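Local coordinates for protein KLLA0F20702p (Kluyveromyces lactis, PDB 5Y5A) that probably acts as the telomerase subunit Est1, whose binding to Cdc13 brings the enzyme to telomere ends in yeast, at residues 127-141 and 187-199. Sequence-based numbering, arbitrary orientation.
Sequences FPQIHKLYYSTLELI and ASQRCLLYIGCSQ
Tyr134 lays one face of its ring on Tyr194 CB, a CH-pi contact in which that carbon lies over the face, 3.7 Å from the ring centroid. The two tyrosine rings themselves meet obliquely, and their hydroxyls hydrogen-bond to helix 78-105, Tyr134 OH with His90 ND1 and Tyr194 OH with Asp83 OD1. Swapping Tyr134 for an alanine would probably uncover Tyr194 CB and leave His90 without its hydroxyl partner. With CG anti to the backbone N (chi1 -168°), the Phe127 ring extends to helix 187-199, where its edge meets Ser198 O (3.1 Å from CE1) and Gln199 NE2; ring and amide planes stand 84° apart.

Aliphatic packing continues along the interface. Ile195 CG1 sits 3.6 Å from Tyr134 CB, while Leu138 places CG 3.6 Å from Cys191 CB and turns CD1 to Leu192 CD2 and CD2 to Ser188.

Among polar groups, Ser198 OG turns back on its own helix, donating to Tyr194 O at 2.6 Å. The axes of segments 127-141 and 187-199 approach to 8.8 Å at 156°, nearly antiparallel; this pairing, part of helices 113-144 and 179-206, is consistent with the TPR-like helical fold of the Est1 N-terminal region.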
ATOM      1  N   PHE A 127     -20.184   9.762 -19.110  1.00 75.53           N
ATOM      2  CA  PHE A 127     -19.652   8.866 -18.089  1.00 69.92           C
ATOM      3  C   PHE A 127     -20.239   7.447 -18.085  1.00 73.37           C
ATOM      4  O   PHE A 127     -19.501   6.488 -17.863  1.00 72.38           O
ATOM      5  CB  PHE A 127     -19.824   9.479 -16.694  1.00 65.45           C
ATOM      6  CG  PHE A 127     -19.048   8.756 -15.628  1.00 64.86           C
ATOM      7  CD1 PHE A 127     -17.716   9.052 -15.409  1.00 67.02           C
ATOM      8  CD2 PHE A 127     -19.644   7.764 -14.868  1.00 62.90           C
ATOM      9  CE1 PHE A 127     -16.993   8.378 -14.440  1.00 71.08           C
ATOM     10  CE2 PHE A 127     -18.929   7.086 -13.901  1.00 67.27           C
ATOM     11  CZ  PHE A 127     -17.603   7.393 -13.683  1.00 68.22           C
ATOM     12  N   PRO A 128     -21.557   7.300 -18.307  1.00 74.81           N
ATOM     13  CA  PRO A 128     -22.052   5.917 -18.315  1.00 76.60           C
ATOM     14  C   PRO A 128     -21.449   5.040 -19.416  1.00 76.98           C
ATOM     15  O   PRO A 128     -21.378   3.825 -19.241  1.00 79.23           O
ATOM     16  CB  PRO A 128     -23.557   6.092 -18.528  1.00 76.42           C
ATOM     17  CG  PRO A 128     -23.855   7.415 -17.925  1.00 76.36           C
ATOM     18  CD  PRO A 128     -22.668   8.269 -18.266  1.00 74.64           C
ATOM     19  N   GLN A 129     -21.025   5.639 -20.523  1.00 73.95           N
ATOM     20  CA  GLN A 129     -20.413   4.878 -21.608  1.00 78.22           C
ATOM     21  C   GLN A 129     -19.017   4.414 -21.219  1.00 77.34           C
ATOM     22  O   GLN A 129     -18.658   3.251 -21.415  1.00 75.14           O
ATOM     23  CB  GLN A 129     -20.358   5.712 -22.889  1.00 82.00           C
ATOM     24  CG  GLN A 129     -21.710   5.873 -23.560  1.00 93.02           C
ATOM     25  CD  GLN A 129     -22.404   4.539 -23.756  1.00101.48           C
ATOM     26  OE1 GLN A 129     -21.876   3.643 -24.419  1.00105.44           O
ATOM     27  NE2 GLN A 129     -23.585   4.392 -23.163  1.00103.10           N
ATOM     28  N   ILE A 130     -18.241   5.343 -20.669  1.00 74.31           N
ATOM     29  CA  ILE A 130     -16.900   5.059 -20.188  1.00 70.21           C
ATOM     30  C   ILE A 130     -16.934   3.931 -19.178  1.00 73.08           C
ATOM     31  O   ILE A 130     -16.156   2.981 -19.264  1.00 75.07           O
ATOM     32  CB  ILE A 130     -16.262   6.300 -19.541  1.00 64.56           C
ATOM     33  CG1 ILE A 130     -16.130   7.421 -20.573  1.00 62.53           C
ATOM     34  CG2 ILE A 130     -14.903   5.951 -18.937  1.00 62.46           C
ATOM     35  CD1 ILE A 130     -15.587   8.706 -20.003  1.00 62.40           C
ATOM     36  N   HIS A 131     -17.849   4.039 -18.225  1.00 71.80           N
ATOM     37  CA  HIS A 131     -17.988   3.020 -17.200  1.00 70.05           C
ATOM     38  C   HIS A 131     -18.376   1.682 -17.814  1.00 76.06           C
ATOM     39  O   HIS A 131     -17.917   0.631 -17.367  1.00 77.77           O
ATOM     40  CB  HIS A 131     -19.024   3.436 -16.161  1.00 64.03           C
ATOM     41  CG  HIS A 131     -19.153   2.469 -15.029  1.00 62.97           C
ATOM     42  ND1 HIS A 131     -20.110   1.476 -15.002  1.00 67.26           N
ATOM     43  CD2 HIS A 131     -18.433   2.328 -13.890  1.00 59.37           C
ATOM     44  CE1 HIS A 131     -19.977   0.772 -13.892  1.00 65.05           C
ATOM     45  NE2 HIS A 131     -18.968   1.269 -13.199  1.00 59.57           N
ATOM     46  N   LYS A 132     -19.213   1.728 -18.844  1.00 75.54           N
ATOM     47  CA  LYS A 132     -19.695   0.512 -19.486  1.00 75.75           C
ATOM     48  C   LYS A 132     -18.589  -0.218 -20.229  1.00 70.57           C
ATOM     49  O   LYS A 132     -18.557  -1.441 -20.227  1.00 68.44           O
ATOM     50  CB  LYS A 132     -20.846   0.818 -20.447  1.00 77.24           C
ATOM     51  CG  LYS A 132     -22.209   0.809 -19.779  1.00 83.88           C
ATOM     52  CD  LYS A 132     -23.327   1.111 -20.763  1.00 90.47           C
ATOM     53  CE  LYS A 132     -24.669   1.210 -20.047  1.00 93.69           C
ATOM     54  NZ  LYS A 132     -25.779   1.575 -20.969  1.00100.37           N
ATOM     55  N   LEU A 133     -17.686   0.524 -20.860  1.00 69.05           N
ATOM     56  CA  LEU A 133     -16.584  -0.091 -21.594  1.00 67.87           C
ATOM     57  C   LEU A 133     -15.759  -1.021 -20.699  1.00 66.85           C
ATOM     58  O   LEU A 133     -15.358  -2.111 -21.111  1.00 68.86           O
ATOM     59  CB  LEU A 133     -15.686   0.981 -22.199  1.00 72.67           C
ATOM     60  CG  LEU A 133     -14.535   0.478 -23.071  1.00 77.98           C
ATOM     61  CD1 LEU A 133     -15.058  -0.151 -24.345  1.00 75.57           C
ATOM     62  CD2 LEU A 133     -13.608   1.615 -23.404  1.00 82.74           C
ATOM     63  N   TYR A 134     -15.526  -0.598 -19.465  1.00 61.02           N
ATOM     64  CA  TYR A 134     -14.711  -1.381 -18.545  1.00 65.93           C
ATOM     65  C   TYR A 134     -15.495  -2.493 -17.864  1.00 66.39           C
ATOM     66  O   TYR A 134     -15.000  -3.610 -17.725  1.00 65.92           O
ATOM     67  CB  TYR A 134     -14.086  -0.472 -17.493  1.00 62.31           C
ATOM     68  CG  TYR A 134     -13.071   0.474 -18.076  1.00 63.65           C
ATOM     69  CD1 TYR A 134     -11.940  -0.010 -18.729  1.00 60.36           C
ATOM     70  CD2 TYR A 134     -13.239   1.847 -17.980  1.00 60.43           C
ATOM     71  CE1 TYR A 134     -11.009   0.850 -19.271  1.00 61.69           C
ATOM     72  CE2 TYR A 134     -12.309   2.715 -18.517  1.00 57.48           C
ATOM     73  CZ  TYR A 134     -11.199   2.212 -19.161  1.00 59.46           C
ATOM     74  OH  TYR A 134     -10.273   3.073 -19.695  1.00 57.03           O
ATOM     75  N   TYR A 135     -16.713  -2.184 -17.434  1.00 65.28           N
ATOM     76  CA  TYR A 135     -17.544  -3.169 -16.758  1.00 71.12           C
ATOM     77  C   TYR A 135     -18.061  -4.243 -17.724  1.00 77.12           C
ATOM     78  O   TYR A 135     -18.301  -5.377 -17.311  1.00 79.96           O
ATOM     79  CB  TYR A 135     -18.714  -2.483 -16.044  1.00 73.87           C
ATOM     80  CG  TYR A 135     -19.495  -3.408 -15.136  1.00 76.91           C
ATOM     81  CD1 TYR A 135     -18.944  -3.872 -13.951  1.00 71.20           C
ATOM     82  CD2 TYR A 135     -20.782  -3.815 -15.463  1.00 82.93           C
ATOM     83  CE1 TYR A 135     -19.646  -4.719 -13.117  1.00 72.76           C
ATOM     84  CE2 TYR A 135     -21.496  -4.659 -14.631  1.00 85.74           C
ATOM     85  CZ  TYR A 135     -20.919  -5.111 -13.460  1.00 82.79           C
ATOM     86  OH  TYR A 135     -21.621  -5.953 -12.629  1.00 85.89           O
ATOM     87  N   SER A 136     -18.236  -3.889 -18.999  1.00 76.21           N
ATOM     88  CA  SER A 136     -18.609  -4.871 -20.025  1.00 71.43           C
ATOM     89  C   SER A 136     -17.542  -5.942 -20.114  1.00 71.30           C
ATOM     90  O   SER A 136     -17.836  -7.135 -20.208  1.00 72.55           O
ATOM     91  CB  SER A 136     -18.769  -4.232 -21.409  1.00 68.14           C
ATOM     92  OG  SER A 136     -19.843  -3.314 -21.456  1.00 71.61           O
ATOM     93  N   THR A 137     -16.294  -5.495 -20.097  1.00 66.26           N
ATOM     94  CA  THR A 137     -15.160  -6.382 -20.260  1.00 67.19           C
ATOM     95  C   THR A 137     -15.083  -7.354 -19.087  1.00 72.04           C
ATOM     96  O   THR A 137     -14.883  -8.552 -19.286  1.00 74.65           O
ATOM     97  CB  THR A 137     -13.862  -5.578 -20.393  1.00 63.05           C
ATOM     98  OG1 THR A 137     -14.073  -4.519 -21.337  1.00 68.84           O
ATOM     99  CG2 THR A 137     -12.731  -6.463 -20.884  1.00 58.79           C
ATOM    100  N   LEU A 138     -15.265  -6.839 -17.873  1.00 71.81           N
ATOM    101  CA  LEU A 138     -15.363  -7.679 -16.680  1.00 67.98           C
ATOM    102  C   LEU A 138     -16.446  -8.747 -16.829  1.00 74.01           C
ATOM    103  O   LEU A 138     -16.179  -9.940 -16.662  1.00 77.02           O
ATOM    104  CB  LEU A 138     -15.656  -6.829 -15.444  1.00 65.83           C
ATOM    105  CG  LEU A 138     -14.474  -6.145 -14.767  1.00 69.44           C
ATOM    106  CD1 LEU A 138     -14.952  -5.342 -13.574  1.00 71.35           C
ATOM    107  CD2 LEU A 138     -13.437  -7.169 -14.346  1.00 67.90           C
ATOM    108  N   GLU A 139     -17.664  -8.308 -17.138  1.00 70.17           N
ATOM    109  CA  GLU A 139     -18.795  -9.216 -17.327  1.00 78.04           C
ATOM    110  C   GLU A 139     -18.510 -10.234 -18.425  1.00 80.73           C
ATOM    111  O   GLU A 139     -18.867 -11.405 -18.300  1.00 82.02           O
ATOM    112  CB  GLU A 139     -20.073  -8.437 -17.664  1.00 79.63           C
ATOM    113  CG  GLU A 139     -20.695  -7.690 -16.495  1.00 85.53           C
ATOM    114  CD  GLU A 139     -21.981  -6.975 -16.880  1.00 93.61           C
ATOM    115  OE1 GLU A 139     -22.022  -6.359 -17.966  1.00 94.71           O
ATOM    116  OE2 GLU A 139     -22.953  -7.028 -16.096  1.00 96.35           O
ATOM    117  N   LEU A 140     -17.878  -9.775 -19.502  1.00 76.91           N
ATOM    118  CA  LEU A 140     -17.468 -10.660 -20.584  1.00 72.60           C
ATOM    119  C   LEU A 140     -16.537 -11.735 -20.055  1.00 74.41           C
ATOM    120  O   LEU A 140     -16.747 -12.924 -20.288  1.00 81.87           O
ATOM    121  CB  LEU A 140     -16.773  -9.877 -21.700  1.00 68.90           C
ATOM    122  CG  LEU A 140     -16.113 -10.734 -22.787  1.00 74.42           C
ATOM    123  CD1 LEU A 140     -17.160 -11.485 -23.595  1.00 79.83           C
ATOM    124  CD2 LEU A 140     -15.226  -9.906 -23.701  1.00 72.84           C
ATOM    125  N   ILE A 141     -15.516 -11.300 -19.327  1.00 66.50           N
ATOM    126  CA  ILE A 141     -14.486 -12.189 -18.813  1.00 66.19           C
ATOM    127  C   ILE A 141     -15.059 -13.241 -17.869  1.00 72.33           C
ATOM    128  O   ILE A 141     -14.823 -14.435 -18.045  1.00 78.31           O
ATOM    129  CB  ILE A 141     -13.392 -11.393 -18.088  1.00 59.46           C
ATOM    130  CG1 ILE A 141     -12.548 -10.624 -19.105  1.00 58.94           C
ATOM    131  CG2 ILE A 141     -12.515 -12.313 -17.261  1.00 57.84           C
ATOM    132  CD1 ILE A 141     -11.605  -9.624 -18.474  1.00 56.78           C
ATOM    133  N   ALA A 187      -6.433  -8.107 -17.269  1.00 52.54           N
ATOM    134  CA  ALA A 187      -7.488  -7.338 -17.925  1.00 61.22           C
ATOM    135  C   ALA A 187      -8.519  -6.901 -16.895  1.00 63.34           C
ATOM    136  O   ALA A 187      -8.972  -5.758 -16.903  1.00 64.45           O
ATOM    137  CB  ALA A 187      -8.145  -8.144 -19.029  1.00 58.37           C
ATOM    138  N   SER A 188      -8.867  -7.821 -15.999  1.00 61.53           N
ATOM    139  CA  SER A 188      -9.820  -7.540 -14.938  1.00 56.92           C
ATOM    140  C   SER A 188      -9.295  -6.452 -14.019  1.00 60.31           C
ATOM    141  O   SER A 188     -10.016  -5.514 -13.678  1.00 64.60           O
ATOM    142  CB  SER A 188     -10.121  -8.805 -14.143  1.00 51.24           C
ATOM    143  OG  SER A 188     -10.750  -9.766 -14.974  1.00 56.49           O
ATOM    144  N   GLN A 189      -8.031  -6.580 -13.636  1.00 57.69           N
ATOM    145  CA  GLN A 189      -7.386  -5.599 -12.776  1.00 53.56           C
ATOM    146  C   GLN A 189      -7.403  -4.213 -13.418  1.00 54.00           C
ATOM    147  O   GLN A 189      -7.622  -3.208 -12.745  1.00 60.30           O
ATOM    148  CB  GLN A 189      -5.949  -6.029 -12.465  1.00 51.23           C
ATOM    149  CG  GLN A 189      -5.270  -5.203 -11.385  1.00 47.37           C
ATOM    150  CD  GLN A 189      -4.613  -3.948 -11.920  1.00 51.67           C
ATOM    151  OE1 GLN A 189      -4.209  -3.890 -13.081  1.00 53.04           O
ATOM    152  NE2 GLN A 189      -4.500  -2.934 -11.071  1.00 57.19           N
ATOM    153  N   ARG A 190      -7.174  -4.156 -14.723  1.00 57.56           N
ATOM    154  CA  ARG A 190      -7.216  -2.877 -15.415  1.00 60.31           C
ATOM    155  C   ARG A 190      -8.623  -2.294 -15.409  1.00 58.83           C
ATOM    156  O   ARG A 190      -8.799  -1.090 -15.206  1.00 54.86           O
ATOM    157  CB  ARG A 190      -6.707  -3.020 -16.843  1.00 62.49           C
ATOM    158  CG  ARG A 190      -5.216  -3.312 -16.915  1.00 66.77           C
ATOM    159  CD  ARG A 190      -4.405  -2.282 -16.137  1.00 63.18           C
ATOM    160  NE  ARG A 190      -3.034  -2.238 -16.628  1.00 64.70           N
ATOM    161  CZ  ARG A 190      -2.014  -2.873 -16.064  1.00 64.04           C
ATOM    162  NH1 ARG A 190      -2.199  -3.585 -14.959  1.00 61.03           N
ATOM    163  NH2 ARG A 190      -0.807  -2.783 -16.599  1.00 61.39           N
ATOM    164  N   CYS A 191      -9.621  -3.149 -15.618  1.00 55.84           N
ATOM    165  CA  CYS A 191     -11.010  -2.702 -15.603  1.00 56.00           C
ATOM    166  C   CYS A 191     -11.356  -2.103 -14.250  1.00 57.96           C
ATOM    167  O   CYS A 191     -11.953  -1.032 -14.168  1.00 63.13           O
ATOM    168  CB  CYS A 191     -11.964  -3.852 -15.918  1.00 54.19           C
ATOM    169  SG  CYS A 191     -11.907  -4.418 -17.617  1.00 64.21           S
ATOM    170  N   LEU A 192     -10.973  -2.800 -13.188  1.00 53.52           N
ATOM    171  CA  LEU A 192     -11.219  -2.313 -11.845  1.00 53.05           C
ATOM    172  C   LEU A 192     -10.421  -1.038 -11.564  1.00 52.72           C
ATOM    173  O   LEU A 192     -10.914  -0.131 -10.897  1.00 54.48           O
ATOM    174  CB  LEU A 192     -10.884  -3.397 -10.824  1.00 51.45           C
ATOM    175  CG  LEU A 192     -11.755  -4.656 -10.923  1.00 54.83           C
ATOM    176  CD1 LEU A 192     -11.126  -5.794 -10.140  1.00 61.62           C
ATOM    177  CD2 LEU A 192     -13.174  -4.392 -10.433  1.00 53.37           C
ATOM    178  N   LEU A 193      -9.196  -0.969 -12.082  1.00 51.07           N
ATOM    179  CA  LEU A 193      -8.359   0.220 -11.908  1.00 50.43           C
ATOM    180  C   LEU A 193      -8.961   1.457 -12.572  1.00 55.07           C
ATOM    181  O   LEU A 193      -9.004   2.532 -11.973  1.00 56.50           O
ATOM    182  CB  LEU A 193      -6.950  -0.015 -12.465  1.00 51.68           C
ATOM    183  CG  LEU A 193      -5.995   1.191 -12.405  1.00 51.06           C
ATOM    184  CD1 LEU A 193      -5.676   1.592 -10.961  1.00 46.24           C
ATOM    185  CD2 LEU A 193      -4.704   0.928 -13.171  1.00 48.61           C
ATOM    186  N   TYR A 194      -9.426   1.312 -13.805  1.00 50.56           N
ATOM    187  CA  TYR A 194      -9.869   2.477 -14.558  1.00 56.55           C
ATOM    188  C   TYR A 194     -11.314   2.858 -14.236  1.00 58.45           C
ATOM    189  O   TYR A 194     -11.719   4.004 -14.425  1.00 55.73           O
ATOM    190  CB  TYR A 194      -9.683   2.238 -16.054  1.00 54.66           C
ATOM    191  CG  TYR A 194      -8.226   2.105 -16.427  1.00 57.54           C
ATOM    192  CD1 TYR A 194      -7.286   3.016 -15.951  1.00 54.22           C
ATOM    193  CD2 TYR A 194      -7.779   1.058 -17.231  1.00 57.23           C
ATOM    194  CE1 TYR A 194      -5.938   2.894 -16.275  1.00 54.35           C
ATOM    195  CE2 TYR A 194      -6.435   0.928 -17.560  1.00 60.62           C
ATOM    196  CZ  TYR A 194      -5.520   1.848 -17.081  1.00 58.16           C
ATOM    197  OH  TYR A 194      -4.188   1.727 -17.410  1.00 56.20           O
ATOM    198  N   ILE A 195     -12.088   1.904 -13.740  1.00 60.52           N
ATOM    199  CA  ILE A 195     -13.379   2.245 -13.164  1.00 63.09           C
ATOM    200  C   ILE A 195     -13.113   3.124 -11.942  1.00 63.53           C
ATOM    201  O   ILE A 195     -13.756   4.157 -11.765  1.00 59.79           O
ATOM    202  CB  ILE A 195     -14.195   0.992 -12.779  1.00 59.94           C
ATOM    203  CG1 ILE A 195     -14.832   0.376 -14.028  1.00 60.10           C
ATOM    204  CG2 ILE A 195     -15.274   1.339 -11.774  1.00 60.34           C
ATOM    205  CD1 ILE A 195     -15.584  -0.907 -13.766  1.00 57.04           C
ATOM    206  N   GLY A 196     -12.136   2.719 -11.128  1.00 60.61           N
ATOM    207  CA  GLY A 196     -11.739   3.473  -9.948  1.00 57.88           C
ATOM    208  C   GLY A 196     -11.376   4.916 -10.254  1.00 57.83           C
ATOM    209  O   GLY A 196     -11.950   5.846  -9.677  1.00 59.36           O
ATOM    210  N   CYS A 197     -10.434   5.102 -11.174  1.00 56.45           N
ATOM    211  CA  CYS A 197     -10.033   6.440 -11.612  1.00 57.11           C
ATOM    212  C   CYS A 197     -11.203   7.261 -12.135  1.00 56.12           C
ATOM    213  O   CYS A 197     -11.317   8.444 -11.827  1.00 62.82           O
ATOM    214  CB  CYS A 197      -8.972   6.357 -12.704  1.00 57.31           C
ATOM    215  SG  CYS A 197      -7.478   5.478 -12.242  1.00 60.99           S
ATOM    216  N   SER A 198     -12.052   6.634 -12.946  1.00 57.53           N
ATOM    217  CA  SER A 198     -13.199   7.320 -13.535  1.00 60.13           C
ATOM    218  C   SER A 198     -14.142   7.803 -12.444  1.00 62.12           C
ATOM    219  O   SER A 198     -14.604   8.938 -12.473  1.00 61.20           O
ATOM    220  CB  SER A 198     -13.943   6.404 -14.504  1.00 58.67           C
ATOM    221  OG  SER A 198     -13.078   5.940 -15.521  1.00 60.18           O
ATOM    222  N   GLN A 199     -14.413   6.924 -11.483  1.00 63.27           N
ATOM    223  CA  GLN A 199     -15.251   7.249 -10.337  1.00 67.66           C
ATOM    224  C   GLN A 199     -14.678   8.401  -9.523  1.00 72.93           C
ATOM    225  O   GLN A 199     -15.426   9.255  -9.043  1.00 74.57           O
ATOM    226  CB  GLN A 199     -15.425   6.024  -9.440  1.00 68.74           C
ATOM    227  CG  GLN A 199     -16.336   4.973 -10.013  1.00 71.62           C
ATOM    228  CD  GLN A 199     -17.741   5.488 -10.189  1.00 81.00           C
ATOM    229  OE1 GLN A 199     -18.245   6.245  -9.356  1.00 82.45           O
ATOM    230  NE2 GLN A 199     -18.382   5.095 -11.283  1.00 85.38           N
TER